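Local coordinates for protein probable tRNA pseudouridine synthase D (Methanosarcina mazei, PDB 1Z2Z) that probably converts uridine 13 of transfer RNAs to pseudouridine, as a member of the TruD family of pseudouridine synthases, at residues S177-T182 and E204-E209; G47-V52 and S96-D101; D18-G23 and E150-K155. All blocks are in the same frame, centred on the assembly; numbering follows the deposited sequence.

Contact 1. Residues S177-T182 and E204-E209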
ATOM      1  N   SER A 177       2.325  -0.736  10.008  1.00 60.57           N
ATOM      2  CA  SER A 177       3.575  -0.006   9.798  1.00 62.24           C
ATOM      3  C   SER A 177       4.765  -0.963   9.820  1.00 62.56           C
ATOM      4  O   SER A 177       5.313  -1.312   8.772  1.00 62.78           O
ATOM      5  CB  SER A 177       3.749   1.066  10.883  1.00 62.57           C
ATOM      6  OG  SER A 177       2.741   2.059  10.787  1.00 63.31           O
ATOM      7  N   VAL A 178       5.148  -1.387  11.023  1.00 63.12           N
ATOM      8  CA  VAL A 178       6.271  -2.308  11.218  1.00 63.63           C
ATOM      9  C   VAL A 178       5.736  -3.669  11.635  1.00 63.46           C
ATOM     10  O   VAL A 178       6.412  -4.698  11.525  1.00 63.12           O
ATOM     11  CB  VAL A 178       7.223  -1.808  12.340  1.00 64.40           C
ATOM     12  CG1 VAL A 178       6.465  -1.719  13.673  1.00 63.68           C
ATOM     13  CG2 VAL A 178       8.414  -2.753  12.472  1.00 63.88           C
ATOM     14  N   ARG A 179       4.509  -3.656  12.130  1.00 62.69           N
ATOM     15  CA  ARG A 179       3.865  -4.869  12.587  1.00 61.71           C
ATOM     16  C   ARG A 179       2.482  -4.950  11.959  1.00 61.29           C
ATOM     17  O   ARG A 179       1.597  -4.158  12.286  1.00 61.72           O
ATOM     18  CB  ARG A 179       3.763  -4.831  14.102  1.00 60.83           C
ATOM     19  CG  ARG A 179       3.159  -6.052  14.706  1.00 60.54           C
ATOM     20  CD  ARG A 179       3.037  -5.844  16.187  1.00 60.88           C
ATOM     21  NE  ARG A 179       2.181  -4.701  16.471  1.00 60.02           N
ATOM     22  CZ  ARG A 179       1.818  -4.327  17.691  1.00 59.45           C
ATOM     23  NH1 ARG A 179       2.248  -5.006  18.743  1.00 57.42           N
ATOM     24  NH2 ARG A 179       1.008  -3.287  17.854  1.00 59.19           N
ATOM     25  N   PRO A 180       2.285  -5.897  11.028  1.00 60.46           N
ATOM     26  CA  PRO A 180       0.996  -6.076  10.350  1.00 58.57           C
ATOM     27  C   PRO A 180      -0.023  -6.787  11.233  1.00 56.73           C
ATOM     28  O   PRO A 180      -0.179  -8.000  11.151  1.00 56.47           O
ATOM     29  CB  PRO A 180       1.374  -6.900   9.123  1.00 58.69           C
ATOM     30  CG  PRO A 180       2.472  -7.774   9.651  1.00 59.02           C
ATOM     31  CD  PRO A 180       3.307  -6.795  10.455  1.00 60.01           C
ATOM     32  N   VAL A 181      -0.717  -6.025  12.070  1.00 55.49           N
ATOM     33  CA  VAL A 181      -1.709  -6.591  12.979  1.00 53.62           C
ATOM     34  C   VAL A 181      -3.103  -5.998  12.793  1.00 53.10           C
ATOM     35  O   VAL A 181      -4.072  -6.461  13.395  1.00 52.84           O
ATOM     36  CB  VAL A 181      -1.296  -6.381  14.448  1.00 51.13           C
ATOM     37  CG1 VAL A 181      -0.209  -7.344  14.822  1.00 50.44           C
ATOM     38  CG2 VAL A 181      -0.826  -4.959  14.644  1.00 50.54           C
ATOM     39  N   THR A 182      -3.210  -4.971  11.963  1.00 52.57           N
ATOM     40  CA  THR A 182      -4.502  -4.345  11.751  1.00 52.58           C
ATOM     41  C   THR A 182      -5.583  -5.396  11.501  1.00 51.44           C
ATOM     42  O   THR A 182      -6.471  -5.578  12.337  1.00 50.65           O
ATOM     43  CB  THR A 182      -4.426  -3.348  10.593  1.00 53.23           C
ATOM     44  OG1 THR A 182      -3.965  -4.008   9.407  1.00 55.69           O
ATOM     45  CG2 THR A 182      -3.455  -2.236  10.948  1.00 53.85           C
ATOM     46  N   GLU A 204       1.604  -8.480  21.551  1.00 59.69           N
ATOM     47  CA  GLU A 204       1.818  -9.206  20.294  1.00 60.20           C
ATOM     48  C   GLU A 204       3.060  -8.747  19.543  1.00 60.21           C
ATOM     49  O   GLU A 204       2.981  -7.912  18.643  1.00 59.38           O
ATOM     50  CB  GLU A 204       0.617  -9.052  19.362  1.00 59.90           C
ATOM     51  CG  GLU A 204       0.802  -9.796  18.046  1.00 58.85           C
ATOM     52  CD  GLU A 204       0.229 -11.202  18.079  1.00 56.71           C
ATOM     53  OE1 GLU A 204       0.331 -11.876  19.129  1.00 53.48           O
ATOM     54  OE2 GLU A 204      -0.316 -11.626  17.041  1.00 55.88           O
ATOM     55  N   PRO A 205       4.222  -9.319  19.882  1.00 61.41           N
ATOM     56  CA  PRO A 205       5.506  -8.987  19.261  1.00 62.33           C
ATOM     57  C   PRO A 205       5.712  -9.605  17.881  1.00 63.73           C
ATOM     58  O   PRO A 205       5.163 -10.661  17.579  1.00 64.61           O
ATOM     59  CB  PRO A 205       6.502  -9.524  20.270  1.00 62.65           C
ATOM     60  CG  PRO A 205       5.828 -10.787  20.717  1.00 61.76           C
ATOM     61  CD  PRO A 205       4.405 -10.326  20.944  1.00 61.78           C
ATOM     62  N   PHE A 206       6.509  -8.942  17.048  1.00 64.96           N
ATOM     63  CA  PHE A 206       6.806  -9.444  15.712  1.00 66.45           C
ATOM     64  C   PHE A 206       8.312  -9.541  15.475  1.00 68.22           C
ATOM     65  O   PHE A 206       9.087  -8.751  16.017  1.00 68.04           O
ATOM     66  CB  PHE A 206       6.169  -8.555  14.637  1.00 66.55           C
ATOM     67  CG  PHE A 206       4.745  -8.923  14.305  1.00 66.32           C
ATOM     68  CD1 PHE A 206       4.242  -8.694  13.029  1.00 65.37           C
ATOM     69  CD2 PHE A 206       3.906  -9.493  15.266  1.00 66.01           C
ATOM     70  CE1 PHE A 206       2.933  -9.031  12.709  1.00 64.75           C
ATOM     71  CE2 PHE A 206       2.593  -9.833  14.957  1.00 64.91           C
ATOM     72  CZ  PHE A 206       2.105  -9.601  13.675  1.00 64.83           C
ATOM     73  N   PRO A 207       8.744 -10.508  14.645  1.00 70.07           N
ATOM     74  CA  PRO A 207      10.161 -10.718  14.335  1.00 70.94           C
ATOM     75  C   PRO A 207      10.840  -9.547  13.643  1.00 72.04           C
ATOM     76  O   PRO A 207      12.032  -9.601  13.360  1.00 72.74           O
ATOM     77  CB  PRO A 207      10.134 -11.971  13.464  1.00 70.73           C
ATOM     78  CG  PRO A 207       8.855 -11.818  12.721  1.00 70.68           C
ATOM     79  CD  PRO A 207       7.901 -11.393  13.818  1.00 70.97           C
ATOM     80  N   GLU A 208      10.083  -8.491  13.373  1.00 73.79           N
ATOM     81  CA  GLU A 208      10.625  -7.312  12.709  1.00 74.85           C
ATOM     82  C   GLU A 208      11.134  -6.305  13.735  1.00 75.60           C
ATOM     83  O   GLU A 208      12.086  -5.568  13.486  1.00 75.51           O
ATOM     84  CB  GLU A 208       9.540  -6.642  11.871  1.00 75.29           C
ATOM     85  CG  GLU A 208      10.059  -5.528  10.995  1.00 75.37           C
ATOM     86  CD  GLU A 208      10.505  -6.047   9.656  1.00 76.21           C
ATOM     87  OE1 GLU A 208      11.125  -7.132   9.630  1.00 75.97           O
ATOM     88  OE2 GLU A 208      10.237  -5.372   8.633  1.00 76.91           O
ATOM     89  N   GLU A 209      10.482  -6.278  14.891  1.00 76.68           N
ATOM     90  CA  GLU A 209      10.832  -5.349  15.953  1.00 76.83           C
ATOM     91  C   GLU A 209      12.090  -5.788  16.683  1.00 78.11           C
ATOM     92  O   GLU A 209      12.467  -6.958  16.635  1.00 78.25           O
ATOM     93  CB  GLU A 209       9.681  -5.257  16.958  1.00 75.74           C
ATOM     94  CG  GLU A 209       8.318  -4.996  16.343  1.00 74.49           C
ATOM     95  CD  GLU A 209       7.219  -5.036  17.379  1.00 73.64           C
ATOM     96  OE1 GLU A 209       7.247  -4.192  18.301  1.00 72.49           O
ATOM     97  OE2 GLU A 209       6.335  -5.912  17.277  1.00 73.27           O
TER
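With CG anti to the backbone N (chi1 -178°), Arg179 lays its aliphatic part over a face of the Phe206 ring, and a bend at chi3 (61°) then turns its guanidinium to Glu204. The contact joins two loops of the TRUD region: residues 177-182 pass through an inverse gamma turn centred on Pro180 to the N-cap Val181 of helix 182-191, while residues 204-209 include a type I beta turn from Phe206 to Glu209. Arg179 CG sits over the middle of the ring, 3.3 Å from the Phe206 centroid, a CH-pi contact. At the far end of the same ring, Val181 CG1 lies 3.4 Å from Phe206 CZ. Were the ring lost to an alanine, Arg179 CG and Val181 CG1 would probably be left without the surface they pack on. Beyond the two loops, Arg179 NH2 bonds Tyr201 O, and Glu209 OE1 forms a salt bridge with Arg217. The other carboxylate oxygen, Glu209 OE2, accepts the backbone N of Phe206 at 3.0 Å. Arg179 NH1 completes the grip on the second loop, meeting Glu204 O at 3.0 Å from above the carbonyl plane.

Contact 2. Residues G47-V52 and S96-D101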
ATOM      1  N   GLY A  47       3.677  34.620  -6.583  1.00 31.43           N
ATOM      2  CA  GLY A  47       3.159  33.855  -5.460  1.00 30.08           C
ATOM      3  C   GLY A  47       4.158  33.835  -4.315  1.00 28.38           C
ATOM      4  O   GLY A  47       5.353  33.982  -4.548  1.00 29.15           O
ATOM      5  N   LYS A  48       3.689  33.651  -3.086  1.00 26.57           N
ATOM      6  CA  LYS A  48       4.588  33.637  -1.938  1.00 27.45           C
ATOM      7  C   LYS A  48       5.160  32.255  -1.665  1.00 26.54           C
ATOM      8  O   LYS A  48       5.700  32.006  -0.596  1.00 28.74           O
ATOM      9  CB  LYS A  48       3.858  34.158  -0.694  1.00 30.99           C
ATOM     10  CG  LYS A  48       2.731  33.245  -0.193  1.00 33.32           C
ATOM     11  CD  LYS A  48       1.660  34.019   0.587  1.00 32.58           C
ATOM     12  CE  LYS A  48       0.475  33.124   0.982  1.00 33.84           C
ATOM     13  NZ  LYS A  48       0.709  32.261   2.177  1.00 30.97           N
ATOM     14  N   TYR A  49       5.046  31.365  -2.642  1.00 26.12           N
ATOM     15  CA  TYR A  49       5.548  30.005  -2.521  1.00 23.27           C
ATOM     16  C   TYR A  49       6.539  29.705  -3.655  1.00 20.94           C
ATOM     17  O   TYR A  49       6.234  29.875  -4.842  1.00 17.68           O
ATOM     18  CB  TYR A  49       4.366  29.019  -2.540  1.00 25.17           C
ATOM     19  CG  TYR A  49       3.659  28.859  -1.202  1.00 25.93           C
ATOM     20  CD1 TYR A  49       4.303  28.241  -0.138  1.00 26.02           C
ATOM     21  CD2 TYR A  49       2.359  29.336  -0.993  1.00 24.35           C
ATOM     22  CE1 TYR A  49       3.687  28.100   1.100  1.00 26.98           C
ATOM     23  CE2 TYR A  49       1.727  29.194   0.257  1.00 22.63           C
ATOM     24  CZ  TYR A  49       2.403  28.578   1.295  1.00 25.72           C
ATOM     25  OH  TYR A  49       1.850  28.440   2.554  1.00 28.33           O
ATOM     26  N   LEU A  50       7.739  29.281  -3.274  1.00 20.67           N
ATOM     27  CA  LEU A  50       8.783  28.971  -4.246  1.00 19.03           C
ATOM     28  C   LEU A  50       8.697  27.483  -4.535  1.00 15.67           C
ATOM     29  O   LEU A  50       8.724  26.673  -3.613  1.00 16.80           O
ATOM     30  CB  LEU A  50      10.155  29.349  -3.665  1.00 19.97           C
ATOM     31  CG  LEU A  50      11.334  29.480  -4.635  1.00 20.34           C
ATOM     32  CD1 LEU A  50      11.664  28.126  -5.160  1.00 21.13           C
ATOM     33  CD2 LEU A  50      10.997  30.423  -5.774  1.00 16.44           C
ATOM     34  N   ILE A  51       8.585  27.120  -5.804  1.00 13.30           N
ATOM     35  CA  ILE A  51       8.464  25.708  -6.156  1.00 15.29           C
ATOM     36  C   ILE A  51       9.742  25.126  -6.747  1.00 18.52           C
ATOM     37  O   ILE A  51      10.213  25.532  -7.825  1.00 20.92           O
ATOM     38  CB  ILE A  51       7.317  25.442  -7.161  1.00 11.91           C
ATOM     39  CG1 ILE A  51       6.064  26.266  -6.811  1.00  4.61           C
ATOM     40  CG2 ILE A  51       7.020  23.964  -7.152  1.00 12.51           C
ATOM     41  CD1 ILE A  51       5.558  26.106  -5.377  1.00  1.00           C
ATOM     42  N   VAL A  52      10.254  24.120  -6.054  1.00 19.53           N
ATOM     43  CA  VAL A  52      11.503  23.478  -6.416  1.00 21.18           C
ATOM     44  C   VAL A  52      11.433  21.987  -6.675  1.00 20.56           C
ATOM     45  O   VAL A  52      10.671  21.267  -6.034  1.00 19.84           O
ATOM     46  CB  VAL A  52      12.527  23.698  -5.289  1.00 23.16           C
ATOM     47  CG1 VAL A  52      13.915  23.348  -5.773  1.00 27.27           C
ATOM     48  CG2 VAL A  52      12.464  25.134  -4.803  1.00 21.00           C
ATOM     49  N   SER A  96       7.366  22.597  -2.288  1.00 11.50           N
ATOM     50  CA  SER A  96       7.126  24.026  -2.207  1.00 13.14           C
ATOM     51  C   SER A  96       7.776  24.547  -0.942  1.00 14.55           C
ATOM     52  O   SER A  96       7.844  23.849   0.076  1.00 13.95           O
ATOM     53  CB  SER A  96       5.629  24.343  -2.201  1.00  9.80           C
ATOM     54  OG  SER A  96       5.046  23.974  -0.965  1.00 11.65           O
ATOM     55  N   ILE A  97       8.261  25.779  -1.025  1.00 15.30           N
ATOM     56  CA  ILE A  97       8.926  26.426   0.094  1.00 16.75           C
ATOM     57  C   ILE A  97       8.364  27.816   0.249  1.00 17.52           C
ATOM     58  O   ILE A  97       8.408  28.627  -0.682  1.00 15.48           O
ATOM     59  CB  ILE A  97      10.440  26.549  -0.147  1.00 18.54           C
ATOM     60  CG1 ILE A  97      11.034  25.177  -0.512  1.00 18.65           C
ATOM     61  CG2 ILE A  97      11.095  27.115   1.097  1.00 20.16           C
ATOM     62  CD1 ILE A  97      12.518  25.206  -0.816  1.00 19.48           C
ATOM     63  N   PHE A  98       7.845  28.092   1.436  1.00 18.46           N
ATOM     64  CA  PHE A  98       7.233  29.375   1.711  1.00 21.25           C
ATOM     65  C   PHE A  98       8.206  30.516   1.896  1.00 24.69           C
ATOM     66  O   PHE A  98       9.232  30.402   2.583  1.00 24.58           O
ATOM     67  CB  PHE A  98       6.334  29.275   2.952  1.00 20.90           C
ATOM     68  CG  PHE A  98       5.794  30.597   3.432  1.00 18.48           C
ATOM     69  CD1 PHE A  98       6.127  31.082   4.683  1.00 19.01           C
ATOM     70  CD2 PHE A  98       4.940  31.351   2.637  1.00 19.06           C
ATOM     71  CE1 PHE A  98       5.601  32.302   5.144  1.00 20.53           C
ATOM     72  CE2 PHE A  98       4.413  32.570   3.094  1.00 18.04           C
ATOM     73  CZ  PHE A  98       4.745  33.043   4.340  1.00 14.67           C
ATOM     74  N   ASP A  99       7.872  31.623   1.250  1.00 25.52           N
ATOM     75  CA  ASP A  99       8.658  32.832   1.374  1.00 26.61           C
ATOM     76  C   ASP A  99      10.158  32.633   1.183  1.00 26.80           C
ATOM     77  O   ASP A  99      10.966  32.928   2.071  1.00 27.64           O
ATOM     78  CB  ASP A  99       8.374  33.435   2.745  1.00 26.67           C
ATOM     79  CG  ASP A  99       9.065  34.753   2.952  1.00 27.08           C
ATOM     80  OD1 ASP A  99       9.515  35.337   1.937  1.00 23.28           O
ATOM     81  OD2 ASP A  99       9.141  35.190   4.132  1.00 28.13           O
ATOM     82  N   THR A 100      10.527  32.123   0.020  1.00 26.13           N
ATOM     83  CA  THR A 100      11.927  31.912  -0.290  1.00 25.34           C
ATOM     84  C   THR A 100      12.135  32.271  -1.741  1.00 25.92           C
ATOM     85  O   THR A 100      11.313  31.931  -2.601  1.00 23.56           O
ATOM     86  CB  THR A 100      12.356  30.453  -0.084  1.00 26.56           C
ATOM     87  OG1 THR A 100      12.148  30.075   1.283  1.00 26.01           O
ATOM     88  CG2 THR A 100      13.838  30.286  -0.439  1.00 25.78           C
ATOM     89  N   ASP A 101      13.235  32.970  -2.010  1.00 26.62           N
ATOM     90  CA  ASP A 101      13.556  33.375  -3.376  1.00 26.74           C
ATOM     91  C   ASP A 101      14.429  32.343  -4.058  1.00 24.51           C
ATOM     92  O   ASP A 101      15.078  31.546  -3.397  1.00 25.38           O
ATOM     93  CB  ASP A 101      14.269  34.729  -3.397  1.00 30.42           C
ATOM     94  CG  ASP A 101      13.386  35.844  -2.932  1.00 35.96           C
ATOM     95  OD1 ASP A 101      12.210  35.888  -3.368  1.00 39.11           O
ATOM     96  OD2 ASP A 101      13.860  36.688  -2.131  1.00 39.98           O
TER
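This is an antiparallel beta pairing, between the start of strand 49-57 and the end of strand 90-98 in the mixed eight-stranded sheet, and the short strand axes run at 152° to each other. Leu50 and Ile97 form the hydrogen-bonded pair: Leu50 N donates to Ile97 O at 2.8 Å, and Ile97 N returns a bond to Leu50 O. Tyr49 with Phe98 and Ile51 with Ser96 are non-hydrogen-bonded pairs. Past the last bridge, Asp99 N still reaches Lys48 O at 2.9 Å in a nearly straight bond. Phe98 CG stands anti to the backbone N (chi1 172°), which carries its ring out beside Tyr49 and Lys48. The two aromatic rings meet obliquely, centroids 5.4 Å apart and planes at 53°. Phe98 CD2 stands over the rim of one face of the tyrosine ring, while Tyr49 CE1 approaches Phe98 CB to 3.4 Å. At the edge of the phenylalanine, Lys48 CG lies 3.8 Å from Phe98 CE2. Farther along that face, Ile51 CD1 rests on Ser96 CB, and Ser96 OG accepts the backbone N of Val125. On the face of Leu50 and Ile97, Val52 CG2 touches Ile97 CD1, and Leu50 lies beside Thr100 O, which is bonded to Arg120 NH2. The register thus rests on backbone N-H...O bonds, indifferent to side-chain identity, to which Tyr49 and Phe98 add apolar packing on one face.

Contact 3. Residues D18-G23 and E150-K155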
ATOM      1  N   ASP A  18       1.931 -17.378 -13.923  1.00 48.96           N
ATOM      2  CA  ASP A  18       2.437 -18.718 -13.609  1.00 51.67           C
ATOM      3  C   ASP A  18       3.938 -18.838 -13.903  1.00 51.66           C
ATOM      4  O   ASP A  18       4.487 -19.941 -13.933  1.00 51.79           O
ATOM      5  CB  ASP A  18       1.684 -19.764 -14.426  1.00 52.74           C
ATOM      6  CG  ASP A  18       1.792 -19.511 -15.909  1.00 55.45           C
ATOM      7  OD1 ASP A  18       0.756 -19.186 -16.536  1.00 57.52           O
ATOM      8  OD2 ASP A  18       2.920 -19.622 -16.443  1.00 55.16           O
ATOM      9  N   THR A  19       4.590 -17.703 -14.136  1.00 51.19           N
ATOM     10  CA  THR A  19       6.019 -17.690 -14.414  1.00 50.67           C
ATOM     11  C   THR A  19       6.789 -18.002 -13.145  1.00 50.85           C
ATOM     12  O   THR A  19       6.253 -17.921 -12.036  1.00 51.06           O
ATOM     13  CB  THR A  19       6.482 -16.322 -14.924  1.00 51.03           C
ATOM     14  OG1 THR A  19       5.909 -15.288 -14.108  1.00 52.83           O
ATOM     15  CG2 THR A  19       6.070 -16.132 -16.368  1.00 50.49           C
ATOM     16  N   THR A  20       8.060 -18.349 -13.309  1.00 50.51           N
ATOM     17  CA  THR A  20       8.894 -18.692 -12.172  1.00 49.73           C
ATOM     18  C   THR A  20       9.420 -17.450 -11.472  1.00 49.62           C
ATOM     19  O   THR A  20       9.671 -16.424 -12.104  1.00 49.64           O
ATOM     20  CB  THR A  20      10.062 -19.619 -12.606  1.00 47.65           C
ATOM     21  OG1 THR A  20      10.924 -19.868 -11.493  1.00 45.10           O
ATOM     22  CG2 THR A  20      10.843 -18.990 -13.727  1.00 48.21           C
ATOM     23  N   GLY A  21       9.559 -17.566 -10.156  1.00 50.09           N
ATOM     24  CA  GLY A  21      10.042 -16.472  -9.341  1.00 50.03           C
ATOM     25  C   GLY A  21      11.448 -16.066  -9.706  1.00 49.43           C
ATOM     26  O   GLY A  21      12.413 -16.771  -9.409  1.00 50.84           O
ATOM     27  N   LEU A  22      11.544 -14.916 -10.357  1.00 48.47           N
ATOM     28  CA  LEU A  22      12.803 -14.347 -10.798  1.00 47.66           C
ATOM     29  C   LEU A  22      13.799 -14.286  -9.649  1.00 47.77           C
ATOM     30  O   LEU A  22      15.008 -14.373  -9.861  1.00 47.49           O
ATOM     31  CB  LEU A  22      12.535 -12.954 -11.351  1.00 47.22           C
ATOM     32  CG  LEU A  22      13.568 -12.317 -12.264  1.00 48.01           C
ATOM     33  CD1 LEU A  22      12.873 -11.261 -13.108  1.00 46.74           C
ATOM     34  CD2 LEU A  22      14.699 -11.721 -11.438  1.00 47.89           C
ATOM     35  N   GLY A  23      13.288 -14.149  -8.428  1.00 47.98           N
ATOM     36  CA  GLY A  23      14.152 -14.083  -7.263  1.00 47.61           C
ATOM     37  C   GLY A  23      15.058 -12.868  -7.298  1.00 47.63           C
ATOM     38  O   GLY A  23      14.728 -11.865  -7.933  1.00 50.45           O
ATOM     39  N   GLU A 150      15.899 -12.715 -19.482  1.00 60.61           N
ATOM     40  CA  GLU A 150      15.189 -11.833 -20.409  1.00 60.88           C
ATOM     41  C   GLU A 150      13.940 -12.536 -20.900  1.00 60.26           C
ATOM     42  O   GLU A 150      12.875 -11.932 -21.003  1.00 60.33           O
ATOM     43  CB  GLU A 150      16.077 -11.465 -21.608  1.00 61.64           C
ATOM     44  CG  GLU A 150      15.424 -10.495 -22.601  1.00 62.42           C
ATOM     45  CD  GLU A 150      16.426  -9.780 -23.505  1.00 64.24           C
ATOM     46  OE1 GLU A 150      17.234  -8.968 -22.991  1.00 64.01           O
ATOM     47  OE2 GLU A 150      16.407 -10.022 -24.734  1.00 64.05           O
ATOM     48  N   ALA A 151      14.086 -13.821 -21.201  1.00 59.91           N
ATOM     49  CA  ALA A 151      12.978 -14.633 -21.674  1.00 58.91           C
ATOM     50  C   ALA A 151      11.997 -14.845 -20.523  1.00 58.30           C
ATOM     51  O   ALA A 151      10.789 -14.900 -20.729  1.00 58.33           O
ATOM     52  CB  ALA A 151      13.493 -15.970 -22.185  1.00 56.80           C
ATOM     53  N   LEU A 152      12.524 -14.958 -19.312  1.00 58.03           N
ATOM     54  CA  LEU A 152      11.679 -15.157 -18.146  1.00 59.24           C
ATOM     55  C   LEU A 152      10.871 -13.883 -17.923  1.00 59.50           C
ATOM     56  O   LEU A 152       9.734 -13.927 -17.454  1.00 59.64           O
ATOM     57  CB  LEU A 152      12.546 -15.459 -16.916  1.00 59.47           C
ATOM     58  CG  LEU A 152      11.945 -16.263 -15.751  1.00 59.95           C
ATOM     59  CD1 LEU A 152      13.041 -16.576 -14.744  1.00 59.68           C
ATOM     60  CD2 LEU A 152      10.811 -15.501 -15.083  1.00 60.01           C
ATOM     61  N   LEU A 153      11.470 -12.747 -18.269  1.00 60.03           N
ATOM     62  CA  LEU A 153      10.824 -11.447 -18.114  1.00 60.74           C
ATOM     63  C   LEU A 153       9.721 -11.237 -19.144  1.00 61.33           C
ATOM     64  O   LEU A 153       8.634 -10.756 -18.815  1.00 60.93           O
ATOM     65  CB  LEU A 153      11.859 -10.323 -18.254  1.00 59.87           C
ATOM     66  CG  LEU A 153      12.823 -10.073 -17.086  1.00 60.70           C
ATOM     67  CD1 LEU A 153      13.972  -9.194 -17.552  1.00 59.64           C
ATOM     68  CD2 LEU A 153      12.077  -9.415 -15.928  1.00 59.87           C
ATOM     69  N   LYS A 154      10.008 -11.603 -20.390  1.00 61.46           N
ATOM     70  CA  LYS A 154       9.050 -11.438 -21.474  1.00 61.73           C
ATOM     71  C   LYS A 154       7.778 -12.231 -21.229  1.00 60.64           C
ATOM     72  O   LYS A 154       6.684 -11.779 -21.564  1.00 59.81           O
ATOM     73  CB  LYS A 154       9.678 -11.856 -22.810  1.00 63.04           C
ATOM     74  CG  LYS A 154       8.814 -11.530 -24.035  1.00 65.37           C
ATOM     75  CD  LYS A 154       7.796 -12.633 -24.345  1.00 66.47           C
ATOM     76  CE  LYS A 154       6.631 -12.120 -25.199  1.00 66.06           C
ATOM     77  NZ  LYS A 154       5.724 -11.209 -24.423  1.00 64.89           N
ATOM     78  N   LYS A 155       7.925 -13.414 -20.646  1.00 60.03           N
ATOM     79  CA  LYS A 155       6.772 -14.256 -20.372  1.00 60.40           C
ATOM     80  C   LYS A 155       5.951 -13.645 -19.235  1.00 59.23           C
ATOM     81  O   LYS A 155       4.731 -13.505 -19.351  1.00 59.55           O
ATOM     82  CB  LYS A 155       7.216 -15.681 -20.005  1.00 61.66           C
ATOM     83  CG  LYS A 155       6.353 -16.793 -20.617  1.00 62.54           C
ATOM     84  CD  LYS A 155       6.640 -18.155 -19.979  1.00 64.16           C
ATOM     85  CE  LYS A 155       5.908 -19.300 -20.690  1.00 64.23           C
ATOM     86  NZ  LYS A 155       4.426 -19.127 -20.770  1.00 64.24           N
TER
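Thr19 OG1 is gripped by Lys431 NZ and Thr156 OG1 through hydrogen bonds, with a weak third one to Thr17 OG1. The methyl of the same side chain faces the helix, and Thr19 CG2 lies 3.8 Å from Lys155 CB. A chi1 of 45° makes this split possible, placing OG1 between the backbone N and the carbonyl carbon, where its polar partners gather, and turning CG2 to the lysine. Next along the loop, Thr20 crosses Leu152 at about a right angle, Thr20 CG2 reaching Leu152 CD1 at 3.4 Å. The other branch of that leucine, CD2, comes beside Thr20 O. This is the packing of the loop between helix 5-8 and strand 33-39 on helix 146-163, which follows strand 130-142 in the chain. Leu22 closes the inner end: Leu22 CD1 meets Leu153 CD2 at 3.5 Å, and the side chain also touches Val139 and Ile142 of strand 130-142, so it lies between helix and sheet. At the outer end, Asp18 N is bonded to Glu159 OE1 of the same helix, while Asp18 OD2 lies 4.6 Å from Lys155 NZ, too far for a salt bridge though the charges are opposite.

In the fold
Contact 3 brackets contact 2 along the chain: residues 18-23 pack against 150-155 across an interval that holds both strands of contact 2, and contact 1 follows after both. The centres of contacts 2 and 3 are about 46 Å apart, those of 1 and 2 about 39 Å, and those of 1 and 3 about 31 Å; no two of them touch. Contacts 2 and 3 share the eight-stranded mixed sheet: the former pairs strands 49-57 and 90-98, the latter ties helix 146-163 and a loop to strand 130-142. Contact 1 stands apart in the TRUD region, joining the loops that flank helices 182-191 and 194-202. All three lie away from the predicted nucleophile Asp86.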